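Side-chain contacts in type III Pentaketide Synthase (Neurospora crassa, PDB 3EUO), which is a fungal type III polyketide synthase that makes pentaketides, probably acting as an acyltransferase that extends an acyl chain step by step: residues D20-L25 with T179-E184; L40-Y45 with T194-A199; A153-L158 with L227-R232; A222-L227 with E358-C363. One frame throughout, in Å; residues are numbered along the deposited sequence.

Contact 1. Residues D20-L25 with T179-E184; sequences DAIDIL and TMVRSE
V181 carries one side of this contact alone, pushing both of its methyls at L25 and I22 on the facing helix. Its CG1 meets L25 CD1 at 3.9 Å, the nearest approach here, and the two side chains meet at about a right angle. L25 CD1 also lies 4.2 Å from V181 CG2, so one leucine methyl rests against both branches of the valine. CG1 takes the position between the backbone N and the carbonyl carbon of V181 (chi1 62°), which sends CG2 anti to the backbone N. That second branch serves I22, whose CG2 lies 4.1 Å from V181 CG2 and approaches it at a slant, branch methyl to branch methyl. I22 and L25, three residues apart, stand about one turn from each other on helix 20-29, and V181 faces the ridge they make. The contact thus joins the start of helix 181-191, where M180 is the N-cap residue, to helix 20-29 in an outlying helical part of this thiolase-fold enzyme. All three touching side chains are buried and nothing polar crosses between the segments. I198 of the following short helix packs on both I22 and V181 and so covers the same apolar patch. R182, next in the chain, makes no direct touch with segment 20-25, its CD staying 5.0 Å from L25 CD2. The guanidinium group makes a cation-pi contact with Y29, further along helix 20-29, while R182 NH1 hydrogen-bonds the carbonyl oxygens of V62 and K64.

Contact 2. Residues L40-Y45 with T194-A199; sequences LAINRY and TRIGIA
The backbones of N43 and A199 come close enough that their CA atoms lie 4.6 Å apart, and N43 lies in a type I turn running from I42 to Y45. In that turn Y45 N donates to I42 O at 2.8 Å. The narrow gap suits the small A199 side chain, which points at N43. With CG anti to the backbone N (chi1 -175°), the N43 amide reaches across, and its OD1 sits 3.4 Å from A199 CA, packed against the alanine. Water supplies the polar link: one molecule donates to N43 OD1 at 2.7 Å and to I198 O at 3.0 Å, tying the amide to the backbone just before A199. A second water lies between N43 O and A199 O, 2.6 Å from A199 O, though it cannot serve every acceptor near it. The other end of the amide, ND2, makes a weak hydrogen bond to P19 O. One residue earlier, at I42, the contact becomes purely apolar. I42 CG2 meets I196 CG2 at 3.8 Å, and I42 CD1 comes within 4.0 Å of the same methyl, so two arms of one isoleucine hold a single branch of the other as the side chains meet roughly square. Beyond the two segments, I196 also packs on L254 of strand 249-254, N43 on I22 of helix 20-29, and I198 fits among helices 20-29, 34-42 and 181-191.

Contact 3. Residues A153-L158 with L227-R232; sequences AANLCL and LGWENR
The W229 indole takes A154 over one face, L158 at its rim and a water at its nitrogen edge. A154 CB stands 4.0 Å from the centroid of the W229 six-membered ring and 25° off the ring normal, a CH-pi contact in which the methyl lies nearest CH2. L158 CD1 comes in close to the ring plane instead, 4.2 Å from W229 CH2. On the pyrrole side, a water in the plane of the indole accepts from W229 NE1 at 2.9 Å and donates to N155 OD1 at 2.7 Å. N155 OD1 also approaches W229 CZ2 obliquely at 3.7 Å, its amide plane turned 70° from the ring. Holding that amide from its other end, N155 ND2 hydrogen-bonds E134 OE1 of the second subunit, so the water-linked group is anchored at the dimer interface. W229 gets its ring here with CG between the backbone N and the carbonyl carbon (chi1 49°), swinging the indole from the strand toward the helix. Replacing W229 with a serine would probably open a gap beside A154 and L158 and leave the bridging water without its indole N-H. The axes of the two segments stay 10.9 Å apart, a span largely bridged by the indole. Helix 145-162 begins just past C143, which is oxidised to 3-sulfinoalanine in this crystal. A153, on the same helix, packs on strands 105-109 and 168-175, so the helix has strands of both halves against it, as in the central helical layer of the thiolase fold.

Contact 4. Residues A222-L227 with E358-C363; sequences AIYDLL and EYVVGC
Y224 and L227 both carry CG anti to the carbonyl carbon (chi1 -59° and -58°), and this sends their side chains over toward V360 and Y359 on a strand that is not their immediate neighbour. Strand 370-378 runs between 224-233 and 359-366 in the mixed sheet of the thiolase fold, so these side chains meet across an intervening strand and no backbone bond joins the two segments. On the far side of the first segment, I223 and Y224 both face I5 of strand 4-11, a classic beta bulge at the start of strand 224-233. Y359 and V360, being successive strand residues, send their side chains to opposite faces of the sheet, and each finds a different partner. V360 has CG1 anti to the backbone N (chi1 -175°), which turns its CG2 to Y224; that methyl lies 4.2 Å from Y224 CE1, at a slant to the ring. The Y224 hydroxyl is held beyond the pair by a hydrogen bond to L339 O. The Y359 ring meets that of Y285 edge-to-face, and both Y359 and L227 pack on K377 of the strand between them. L227 comes to the rim of the Y359 ring, its CD1 close to the ring plane, 3.7 Å from Y359 CE1 and 4.0 Å from Y359 CD1.

In the fold
The four contacts form two pairs on opposite sides of the chain's centre, with centres 33 to 37 Å apart between pairs. Contacts 1 and 2, 11 Å apart, lie in the helical outskirts of the N-terminal half; salt bridges from E184 to R195 and from D23 to R44 connect them. Contacts 3 and 4, 12 Å apart, share L227 and strand 224-233 of the large mixed sheet, and A154 of the one packs on L226 of the other. Along the chain contacts 1, 2 and 3 cross one another, while 4 opens after 1 and 2 have closed and crosses 3. Contact 3 ties the N-terminal half to the C-terminal strands, next to the second subunit.

Contact 1. Residues D20-L25 with T179-E184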
# COMPACT_ATOMS: atom_id res chain seq x y z
N ASP A 20 -32.16 -12.12 -1.61
CA ASP A 20 -32.34 -13.52 -2.02
C ASP A 20 -31.10 -14.15 -2.68
O ASP A 20 -31.01 -15.37 -2.76
CB ASP A 20 -33.58 -13.71 -2.90
CG ASP A 20 -33.45 -13.07 -4.28
OD1 ASP A 20 -32.86 -11.97 -4.39
OD2 ASP A 20 -33.96 -13.66 -5.25
N ALA A 21 -30.16 -13.32 -3.14
CA ALA A 21 -28.94 -13.82 -3.79
C ALA A 21 -28.15 -14.77 -2.88
O ALA A 21 -27.79 -15.88 -3.29
CB ALA A 21 -28.06 -12.65 -4.23
N ILE A 22 -27.88 -14.34 -1.65
CA ILE A 22 -27.13 -15.20 -0.74
C ILE A 22 -27.98 -16.38 -0.24
O ILE A 22 -27.43 -17.43 0.08
CB ILE A 22 -26.44 -14.45 0.43
CG1 ILE A 22 -27.45 -13.83 1.39
CG2 ILE A 22 -25.43 -13.40 -0.10
CD1 ILE A 22 -26.83 -13.42 2.73
N ASP A 23 -29.31 -16.20 -0.19
CA ASP A 23 -30.24 -17.32 0.06
C ASP A 23 -30.01 -18.42 -0.99
O ASP A 23 -29.85 -19.59 -0.64
CB ASP A 23 -31.70 -16.86 0.02
CG ASP A 23 -32.11 -16.05 1.24
OD1 ASP A 23 -31.30 -15.92 2.18
OD2 ASP A 23 -33.24 -15.52 1.25
N ILE A 24 -29.99 -18.01 -2.26
CA ILE A 24 -29.78 -18.94 -3.37
C ILE A 24 -28.46 -19.71 -3.23
O ILE A 24 -28.43 -20.94 -3.33
CB ILE A 24 -29.83 -18.22 -4.75
CG1 ILE A 24 -31.18 -17.53 -4.99
CG2 ILE A 24 -29.48 -19.18 -5.88
CD1 ILE A 24 -32.38 -18.44 -4.90
N LEU A 25 -27.38 -18.98 -3.00
CA LEU A 25 -26.06 -19.59 -2.94
C LEU A 25 -25.88 -20.42 -1.69
O LEU A 25 -25.22 -21.46 -1.72
CB LEU A 25 -24.96 -18.53 -3.02
CG LEU A 25 -24.75 -17.97 -4.43
CD1 LEU A 25 -23.93 -16.67 -4.34
CD2 LEU A 25 -24.08 -19.01 -5.35
N THR A 179 -17.35 -11.65 -4.60
CA THR A 179 -16.79 -12.91 -5.07
C THR A 179 -16.30 -13.78 -3.91
O THR A 179 -15.96 -14.95 -4.11
CB THR A 179 -15.63 -12.66 -6.06
OG1 THR A 179 -14.70 -11.72 -5.49
CG2 THR A 179 -16.17 -12.09 -7.38
N MET A 180 -16.25 -13.21 -2.72
CA MET A 180 -15.80 -13.93 -1.53
C MET A 180 -16.96 -14.55 -0.76
O MET A 180 -16.78 -15.09 0.33
CB MET A 180 -14.91 -13.03 -0.64
CG MET A 180 -13.49 -12.82 -1.23
SD MET A 180 -12.45 -11.64 -0.34
CE MET A 180 -11.76 -10.75 -1.72
N VAL A 181 -18.15 -14.52 -1.38
CA VAL A 181 -19.35 -15.09 -0.79
C VAL A 181 -19.17 -16.57 -0.40
O VAL A 181 -19.54 -16.96 0.71
CB VAL A 181 -20.62 -14.86 -1.67
CG1 VAL A 181 -20.48 -15.52 -3.03
CG2 VAL A 181 -21.91 -15.33 -0.96
N ARG A 182 -18.56 -17.37 -1.28
CA ARG A 182 -18.40 -18.81 -1.01
C ARG A 182 -17.46 -19.07 0.18
O ARG A 182 -17.69 -20.00 0.96
CB ARG A 182 -17.93 -19.57 -2.26
CG ARG A 182 -19.00 -19.74 -3.34
CD ARG A 182 -20.03 -20.82 -2.95
NE ARG A 182 -19.40 -22.11 -2.68
CZ ARG A 182 -19.06 -23.00 -3.62
NH1 ARG A 182 -19.29 -22.74 -4.90
NH2 ARG A 182 -18.46 -24.14 -3.27
N SER A 183 -16.42 -18.25 0.29
CA SER A 183 -15.48 -18.33 1.41
C SER A 183 -16.19 -18.03 2.72
O SER A 183 -16.02 -18.73 3.72
CB SER A 183 -14.33 -17.33 1.21
OG SER A 183 -13.64 -17.11 2.43
N GLU A 184 -17.00 -16.98 2.71
CA GLU A 184 -17.75 -16.60 3.91
C GLU A 184 -18.76 -17.68 4.29
O GLU A 184 -18.86 -18.06 5.47
CB GLU A 184 -18.42 -15.23 3.73
CG GLU A 184 -17.41 -14.06 3.83
CD GLU A 184 -16.79 -13.93 5.23
OE1 GLU A 184 -17.55 -13.99 6.23
OE2 GLU A 184 -15.55 -13.79 5.34

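Contact 2. Residues L40-Y45 with T194-A199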
# COMPACT_ATOMS: atom_id res chain seq x y z
N LEU A 40 -28.64 -15.61 7.47
CA LEU A 40 -29.70 -15.35 6.47
C LEU A 40 -30.84 -14.48 7.03
O LEU A 40 -31.47 -13.73 6.29
CB LEU A 40 -30.22 -16.67 5.85
CG LEU A 40 -29.22 -17.47 5.00
CD1 LEU A 40 -29.90 -18.70 4.37
CD2 LEU A 40 -28.56 -16.62 3.92
N ALA A 41 -31.08 -14.58 8.33
CA ALA A 41 -32.03 -13.72 9.03
C ALA A 41 -31.50 -12.29 9.13
O ALA A 41 -32.22 -11.33 8.81
CB ALA A 41 -32.33 -14.27 10.42
N ILE A 42 -30.25 -12.15 9.56
CA ILE A 42 -29.60 -10.84 9.72
C ILE A 42 -29.51 -10.09 8.39
O ILE A 42 -29.66 -8.86 8.35
CB ILE A 42 -28.20 -10.98 10.39
CG1 ILE A 42 -28.37 -11.35 11.86
CG2 ILE A 42 -27.38 -9.70 10.26
CD1 ILE A 42 -27.14 -11.99 12.49
N ASN A 43 -29.30 -10.84 7.32
CA ASN A 43 -29.31 -10.34 5.95
C ASN A 43 -30.53 -9.48 5.63
O ASN A 43 -30.46 -8.59 4.78
CB ASN A 43 -29.24 -11.51 4.97
CG ASN A 43 -29.12 -11.06 3.52
OD1 ASN A 43 -28.37 -10.15 3.20
ND2 ASN A 43 -29.87 -11.72 2.64
N ARG A 44 -31.64 -9.75 6.31
CA ARG A 44 -32.85 -8.99 6.06
C ARG A 44 -33.12 -7.88 7.08
O ARG A 44 -34.12 -7.16 6.98
CB ARG A 44 -34.04 -9.95 5.89
CG ARG A 44 -33.98 -10.65 4.54
CD ARG A 44 -34.81 -11.90 4.45
NE ARG A 44 -34.50 -12.61 3.21
CZ ARG A 44 -35.11 -12.40 2.04
NH1 ARG A 44 -36.10 -11.52 1.94
NH2 ARG A 44 -34.74 -13.10 0.98
N TYR A 45 -32.21 -7.73 8.04
CA TYR A 45 -32.32 -6.71 9.09
C TYR A 45 -31.45 -5.49 8.79
O TYR A 45 -31.42 -4.53 9.56
CB TYR A 45 -31.88 -7.26 10.46
CG TYR A 45 -32.53 -8.53 10.96
CD1 TYR A 45 -33.83 -8.88 10.61
CD2 TYR A 45 -31.83 -9.37 11.84
CE1 TYR A 45 -34.42 -10.05 11.10
CE2 TYR A 45 -32.41 -10.54 12.33
CZ TYR A 45 -33.70 -10.87 11.96
OH TYR A 45 -34.28 -12.02 12.45
N THR A 194 -21.60 -16.51 13.36
CA THR A 194 -22.51 -15.60 12.68
C THR A 194 -21.67 -14.51 12.01
O THR A 194 -21.36 -13.48 12.63
CB THR A 194 -23.56 -15.02 13.64
OG1 THR A 194 -22.91 -14.28 14.67
CG2 THR A 194 -24.34 -16.13 14.29
N ARG A 195 -21.29 -14.77 10.77
CA ARG A 195 -20.46 -13.87 9.98
C ARG A 195 -21.36 -13.08 9.04
O ARG A 195 -21.92 -13.64 8.10
CB ARG A 195 -19.45 -14.68 9.17
CG ARG A 195 -18.60 -15.61 10.01
CD ARG A 195 -17.67 -16.45 9.15
NE ARG A 195 -16.74 -15.62 8.40
CZ ARG A 195 -15.59 -15.14 8.88
NH1 ARG A 195 -15.21 -15.41 10.12
NH2 ARG A 195 -14.82 -14.39 8.10
N ILE A 196 -21.50 -11.79 9.30
CA ILE A 196 -22.50 -10.97 8.59
C ILE A 196 -21.99 -10.24 7.35
O ILE A 196 -22.76 -9.53 6.69
CB ILE A 196 -23.21 -9.98 9.54
CG1 ILE A 196 -22.27 -8.82 9.93
CG2 ILE A 196 -23.74 -10.70 10.79
CD1 ILE A 196 -23.01 -7.60 10.48
N GLY A 197 -20.70 -10.41 7.02
CA GLY A 197 -20.09 -9.74 5.87
C GLY A 197 -20.87 -9.91 4.57
O GLY A 197 -21.04 -8.94 3.82
N ILE A 198 -21.37 -11.11 4.31
CA ILE A 198 -22.10 -11.38 3.06
C ILE A 198 -23.46 -10.67 2.98
O ILE A 198 -24.04 -10.58 1.89
CB ILE A 198 -22.26 -12.90 2.76
CG1 ILE A 198 -22.98 -13.62 3.90
CG2 ILE A 198 -20.91 -13.49 2.44
CD1 ILE A 198 -23.48 -15.04 3.53
N ALA A 199 -23.95 -10.16 4.11
CA ALA A 199 -25.16 -9.34 4.14
C ALA A 199 -24.89 -7.88 3.78
O ALA A 199 -25.82 -7.11 3.47
CB ALA A 199 -25.80 -9.42 5.53
O HOH W 1 -28.46 -7.09 3.39
O HOH W 2 -26.89 -10.17 0.99

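Contact 3. Residues A153-L158 with L227-R232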
# COMPACT_ATOMS: atom_id res chain seq x y z
N ALA A 153 -3.10 11.82 -0.55
CA ALA A 153 -3.06 12.70 -1.72
C ALA A 153 -2.90 14.18 -1.35
O ALA A 153 -2.17 14.91 -2.03
CB ALA A 153 -4.29 12.51 -2.58
N ALA A 154 -3.57 14.62 -0.28
CA ALA A 154 -3.45 16.01 0.18
C ALA A 154 -2.02 16.34 0.58
O ALA A 154 -1.47 17.36 0.18
CB ALA A 154 -4.41 16.29 1.34
N ASN A 155 -1.40 15.45 1.36
CA ASN A 155 -0.01 15.62 1.76
C ASN A 155 0.93 15.65 0.54
O ASN A 155 1.85 16.46 0.48
CB ASN A 155 0.42 14.50 2.72
CG ASN A 155 -0.27 14.59 4.07
OD1 ASN A 155 -0.68 15.67 4.51
ND2 ASN A 155 -0.36 13.45 4.77
N LEU A 156 0.66 14.77 -0.42
CA LEU A 156 1.47 14.70 -1.64
C LEU A 156 1.30 15.96 -2.50
O LEU A 156 2.29 16.50 -3.02
CB LEU A 156 1.12 13.43 -2.44
CG LEU A 156 1.45 12.09 -1.76
CD1 LEU A 156 0.88 10.96 -2.60
CD2 LEU A 156 2.96 11.90 -1.57
N CYS A 157 0.07 16.44 -2.63
CA CYS A 157 -0.19 17.72 -3.30
C CYS A 157 0.65 18.83 -2.67
O CYS A 157 1.29 19.61 -3.37
CB CYS A 157 -1.67 18.11 -3.20
SG CYS A 157 -2.73 17.35 -4.44
N LEU A 158 0.64 18.90 -1.34
CA LEU A 158 1.38 19.96 -0.64
C LEU A 158 2.91 19.82 -0.79
O LEU A 158 3.65 20.81 -0.73
CB LEU A 158 0.95 20.05 0.83
CG LEU A 158 -0.49 20.54 1.07
CD1 LEU A 158 -0.86 20.45 2.53
CD2 LEU A 158 -0.67 21.98 0.57
N LEU A 227 -10.26 21.31 3.20
CA LEU A 227 -9.77 22.30 4.17
C LEU A 227 -8.92 21.72 5.28
O LEU A 227 -8.03 22.37 5.81
CB LEU A 227 -10.94 23.09 4.77
CG LEU A 227 -11.84 23.85 3.79
CD1 LEU A 227 -12.94 24.58 4.56
CD2 LEU A 227 -11.05 24.82 2.92
N GLY A 228 -9.23 20.49 5.67
CA GLY A 228 -8.53 19.87 6.77
C GLY A 228 -8.94 18.44 6.95
O GLY A 228 -9.88 17.95 6.30
N TRP A 229 -8.24 17.76 7.85
CA TRP A 229 -8.44 16.34 8.05
C TRP A 229 -7.94 15.92 9.41
O TRP A 229 -7.06 16.58 9.99
CB TRP A 229 -7.74 15.52 6.95
CG TRP A 229 -6.31 15.93 6.72
CD1 TRP A 229 -5.22 15.47 7.37
CD2 TRP A 229 -5.84 16.88 5.76
NE1 TRP A 229 -4.08 16.06 6.88
CE2 TRP A 229 -4.43 16.94 5.89
CE3 TRP A 229 -6.47 17.69 4.80
CZ2 TRP A 229 -3.64 17.79 5.10
CZ3 TRP A 229 -5.68 18.53 4.01
CH2 TRP A 229 -4.28 18.57 4.17
N GLU A 230 -8.53 14.85 9.93
CA GLU A 230 -8.10 14.21 11.16
C GLU A 230 -8.02 12.71 10.95
O GLU A 230 -8.85 12.13 10.25
CB GLU A 230 -9.08 14.49 12.31
CG GLU A 230 -9.10 15.93 12.80
CD GLU A 230 -7.80 16.39 13.44
OE1 GLU A 230 -7.19 15.61 14.19
OE2 GLU A 230 -7.40 17.54 13.17
N ASN A 231 -7.02 12.09 11.56
CA ASN A 231 -6.91 10.65 11.57
C ASN A 231 -6.50 10.18 12.96
O ASN A 231 -5.64 10.79 13.59
CB ASN A 231 -5.92 10.16 10.49
CG ASN A 231 -4.50 10.62 10.74
OD1 ASN A 231 -4.18 11.80 10.61
ND2 ASN A 231 -3.63 9.69 11.11
N ARG A 232 -7.14 9.12 13.45
CA ARG A 232 -6.85 8.58 14.78
C ARG A 232 -6.94 7.07 14.72
O ARG A 232 -7.70 6.54 13.92
CB ARG A 232 -7.89 9.06 15.80
CG ARG A 232 -7.83 10.53 16.19
CD ARG A 232 -7.27 10.72 17.61
NE ARG A 232 -7.07 12.14 17.93
CZ ARG A 232 -6.24 12.61 18.86
NH1 ARG A 232 -5.48 11.78 19.58
NH2 ARG A 232 -6.14 13.92 19.07
O HOH W 3 -1.22 16.00 7.16

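Contact 4. Residues A222-L227 with E358-C363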
# COMPACT_ATOMS: atom_id res chain seq x y z
N ALA A 222 -14.25 24.07 -9.14
CA ALA A 222 -13.98 22.86 -8.38
C ALA A 222 -15.29 22.43 -7.75
O ALA A 222 -16.24 23.21 -7.70
CB ALA A 222 -12.93 23.11 -7.32
N ILE A 223 -15.36 21.18 -7.31
CA ILE A 223 -16.57 20.67 -6.68
C ILE A 223 -16.50 20.90 -5.17
O ILE A 223 -17.43 21.43 -4.57
CB ILE A 223 -16.83 19.18 -7.01
CG1 ILE A 223 -17.02 18.99 -8.52
CG2 ILE A 223 -18.09 18.68 -6.34
CD1 ILE A 223 -15.81 18.52 -9.22
N TYR A 224 -15.38 20.50 -4.57
CA TYR A 224 -15.13 20.71 -3.14
C TYR A 224 -13.74 21.26 -2.96
O TYR A 224 -12.83 20.91 -3.73
CB TYR A 224 -15.20 19.39 -2.37
CG TYR A 224 -16.51 18.63 -2.43
CD1 TYR A 224 -17.60 19.01 -1.65
CD2 TYR A 224 -16.64 17.51 -3.25
CE1 TYR A 224 -18.80 18.30 -1.69
CE2 TYR A 224 -17.84 16.79 -3.30
CZ TYR A 224 -18.91 17.19 -2.51
OH TYR A 224 -20.10 16.48 -2.56
N ASP A 225 -13.56 22.11 -1.96
CA ASP A 225 -12.22 22.45 -1.46
C ASP A 225 -11.93 21.60 -0.23
O ASP A 225 -12.81 21.42 0.62
CB ASP A 225 -12.14 23.93 -1.10
CG ASP A 225 -12.37 24.84 -2.29
OD1 ASP A 225 -11.67 24.68 -3.31
OD2 ASP A 225 -13.26 25.72 -2.20
N LEU A 226 -10.72 21.05 -0.14
CA LEU A 226 -10.35 20.24 1.02
C LEU A 226 -9.64 21.13 2.03
O LEU A 226 -8.57 21.66 1.76
CB LEU A 226 -9.46 19.06 0.59
CG LEU A 226 -8.88 18.14 1.68
CD1 LEU A 226 -9.95 17.58 2.62
CD2 LEU A 226 -8.08 17.01 1.03
N LEU A 227 -10.26 21.31 3.20
CA LEU A 227 -9.77 22.30 4.17
C LEU A 227 -8.92 21.72 5.28
O LEU A 227 -8.03 22.37 5.81
CB LEU A 227 -10.94 23.09 4.77
CG LEU A 227 -11.84 23.85 3.79
CD1 LEU A 227 -12.94 24.58 4.56
CD2 LEU A 227 -11.05 24.82 2.92
N GLU A 358 -22.73 24.42 2.85
CA GLU A 358 -21.51 24.84 2.19
C GLU A 358 -20.30 24.05 2.69
O GLU A 358 -19.24 24.04 2.06
CB GLU A 358 -21.29 26.33 2.45
CG GLU A 358 -20.44 27.04 1.43
CD GLU A 358 -20.82 28.50 1.26
OE1 GLU A 358 -21.88 28.93 1.78
OE2 GLU A 358 -20.06 29.22 0.59
N TYR A 359 -20.47 23.39 3.83
CA TYR A 359 -19.39 22.64 4.46
C TYR A 359 -19.82 21.23 4.78
O TYR A 359 -20.92 21.00 5.30
CB TYR A 359 -18.88 23.36 5.72
CG TYR A 359 -18.26 24.71 5.42
CD1 TYR A 359 -16.88 24.83 5.17
CD2 TYR A 359 -19.04 25.86 5.36
CE1 TYR A 359 -16.31 26.06 4.88
CE2 TYR A 359 -18.48 27.09 5.06
CZ TYR A 359 -17.12 27.19 4.84
OH TYR A 359 -16.57 28.41 4.55
N VAL A 360 -18.95 20.28 4.47
CA VAL A 360 -19.27 18.86 4.51
C VAL A 360 -18.22 18.14 5.34
O VAL A 360 -17.01 18.30 5.12
CB VAL A 360 -19.32 18.25 3.08
CG1 VAL A 360 -19.79 16.80 3.11
CG2 VAL A 360 -20.22 19.08 2.17
N VAL A 361 -18.68 17.36 6.31
CA VAL A 361 -17.77 16.55 7.10
C VAL A 361 -17.75 15.15 6.49
O VAL A 361 -18.81 14.53 6.34
CB VAL A 361 -18.21 16.50 8.59
CG1 VAL A 361 -17.29 15.59 9.38
CG2 VAL A 361 -18.21 17.90 9.18
N GLY A 362 -16.56 14.66 6.15
CA GLY A 362 -16.40 13.30 5.65
C GLY A 362 -15.92 12.43 6.80
O GLY A 362 -15.10 12.87 7.60
N CYS A 363 -16.44 11.21 6.90
CA CYS A 363 -16.06 10.31 7.98
C CYS A 363 -16.11 8.85 7.53
O CYS A 363 -17.03 8.44 6.82
CB CYS A 363 -16.95 10.53 9.20
SG CYS A 363 -16.47 9.59 10.67